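PDB 2PIJ: prophage Pfl 6 Cro from Pseudomonas fluorescens, which probably binds operator DNA as a dimer through a helix-turn-helix and represses transcription, as other phage Cro proteins do. Local coordinates for residues Leu19-Leu23 with Arg49-Asn53. Sequence-based numbering, arbitrary orientation.
Sequences LAAAL and RVEAN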
loop_
_atom_site.group_PDB
_atom_site.type_symbol
_atom_site.label_atom_id
_atom_site.label_comp_id
_atom_site.label_asym_id
_atom_site.label_seq_id
_atom_site.Cartn_x
_atom_site.Cartn_y
_atom_site.Cartn_z
ATOM N N LEU B 19 -10.365 -16.386 4.024
ATOM C CA LEU B 19 -9.827 -15.188 3.395
ATOM C C LEU B 19 -9.698 -15.335 1.838
ATOM O O LEU B 19 -10.059 -14.421 1.070
ATOM C CB LEU B 19 -8.490 -14.850 4.029
ATOM C CG LEU B 19 -7.874 -13.534 3.522
ATOM C CD1 LEU B 19 -8.796 -12.311 3.786
ATOM C CD2 LEU B 19 -6.587 -13.369 4.183
ATOM N N ALA B 20 -9.178 -16.475 1.372
ATOM C CA ALA B 20 -8.972 -16.718 -0.060
ATOM C C ALA B 20 -10.294 -16.612 -0.795
ATOM O O ALA B 20 -10.389 -15.977 -1.855
ATOM C CB ALA B 20 -8.362 -18.094 -0.280
ATOM N N ALA B 21 -11.320 -17.224 -0.196
ATOM C CA ALA B 21 -12.655 -17.147 -0.756
ATOM C C ALA B 21 -13.201 -15.712 -0.737
ATOM O O ALA B 21 -13.831 -15.277 -1.711
ATOM C CB ALA B 21 -13.642 -18.157 -0.063
ATOM N N ALA B 22 -12.997 -14.983 0.355
ATOM C CA ALA B 22 -13.514 -13.593 0.420
ATOM C C ALA B 22 -12.734 -12.598 -0.484
ATOM O O ALA B 22 -13.289 -11.585 -0.940
ATOM C CB ALA B 22 -13.569 -13.109 1.832
ATOM N N LEU B 23 -11.477 -12.903 -0.776
ATOM C CA LEU B 23 -10.731 -12.091 -1.731
ATOM C C LEU B 23 -10.899 -12.517 -3.209
ATOM O O LEU B 23 -10.568 -11.726 -4.118
ATOM C CB LEU B 23 -9.259 -12.071 -1.356
ATOM C CG LEU B 23 -8.910 -11.356 -0.046
ATOM C CD1 LEU B 23 -7.413 -11.699 0.186
ATOM C CD2 LEU B 23 -9.254 -9.809 -0.006
ATOM N N ARG B 49 -17.757 -6.889 2.584
ATOM C CA ARG B 49 -16.578 -6.918 1.717
ATOM C C ARG B 49 -15.238 -7.011 2.469
ATOM O O ARG B 49 -15.055 -6.508 3.605
ATOM C CB ARG B 49 -16.588 -5.710 0.776
ATOM C CG ARG B 49 -17.786 -5.694 -0.214
ATOM C CD ARG B 49 -17.364 -5.093 -1.541
ATOM N NE ARG B 49 -17.080 -3.657 -1.449
ATOM C CZ ARG B 49 -15.894 -3.090 -1.671
ATOM N NH1 ARG B 49 -14.839 -3.838 -2.007
ATOM N NH2 ARG B 49 -15.775 -1.762 -1.563
ATOM N N VAL B 50 -14.278 -7.659 1.807
ATOM C CA VAL B 50 -12.931 -7.794 2.358
ATOM C C VAL B 50 -11.997 -7.442 1.230
ATOM O O VAL B 50 -12.184 -7.915 0.110
ATOM C CB VAL B 50 -12.617 -9.191 2.982
ATOM C CG1 VAL B 50 -11.113 -9.307 3.364
ATOM C CG2 VAL B 50 -13.513 -9.473 4.183
ATOM N N GLU B 51 -11.025 -6.565 1.515
ATOM C CA GLU B 51 -10.021 -6.230 0.519
ATOM C C GLU B 51 -8.611 -6.496 1.033
ATOM O O GLU B 51 -8.374 -6.577 2.243
ATOM C CB GLU B 51 -10.110 -4.783 0.038
ATOM C CG GLU B 51 -11.429 -4.436 -0.616
ATOM C CD GLU B 51 -11.457 -3.044 -1.162
ATOM O OE1 GLU B 51 -10.995 -2.119 -0.477
ATOM O OE2 GLU B 51 -12.043 -2.879 -2.247
ATOM N N ALA B 52 -7.687 -6.601 0.113
ATOM C CA ALA B 52 -6.275 -6.874 0.482
ATOM C C ALA B 52 -5.407 -5.958 -0.412
ATOM O O ALA B 52 -5.683 -5.808 -1.612
ATOM C CB ALA B 52 -5.883 -8.372 0.364
ATOM N N ASN B 53 -4.300 -5.502 0.165
ATOM C CA ASN B 53 -3.340 -4.581 -0.486
ATOM C C ASN B 53 -1.969 -4.876 0.064
ATOM O O ASN B 53 -1.782 -5.076 1.271
ATOM C CB ASN B 53 -3.697 -3.095 -0.152
ATOM C CG ASN B 53 -4.967 -2.636 -0.823
ATOM O OD1 ASN B 53 -4.983 -2.422 -2.040
ATOM N ND2 ASN B 53 -6.006 -2.385 -0.022
HETATM O O HOH W 1 -15.180 -9.385 -0.470
#
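The methyl CD2 of L23 lies over one face of the E51-A52 peptide, with CD2 3.5 Å from E51 C. The R49 guanidinium takes E51 OE2 at its edge and in its plane. This salt bridge is nearly straight, 3.0 Å from R49 NH1 to E51 OE2, but NH1 meets the carboxylate from above its plane. The Y45 hydroxyl hydrogen-bonds to OE1, so both carboxylate oxygens have a partner. The R49-E51 pair lies within segment 49-53; its charged groups do not touch the helix.

The contact proper is apolar. L23 CG stands anti to its carbonyl carbon (chi1 -67°), which carries both methyls to the strand. CD1 of L23 reaches CB of A52 at 3.7 Å. V50 CG1 touches both leucines, 3.8 Å from L19 CD1 and 3.9 Å from L23 CD2. The L19 and V50 side chains cross at about a right angle. At the margin one water bridges the backbones, donating to A22 O (2.9 Å) and accepting from V50 N (3.0 Å).

Segment 19-23, on probably the first helix of the helix-turn-helix, runs at 95° to strand segment 50-53. I42 of strand 40-44 packs on L19, V50 and A52. Helix 6-12 also covers L19. At A52 and N53 the sheet runs on into the second subunit as an antiparallel ladder.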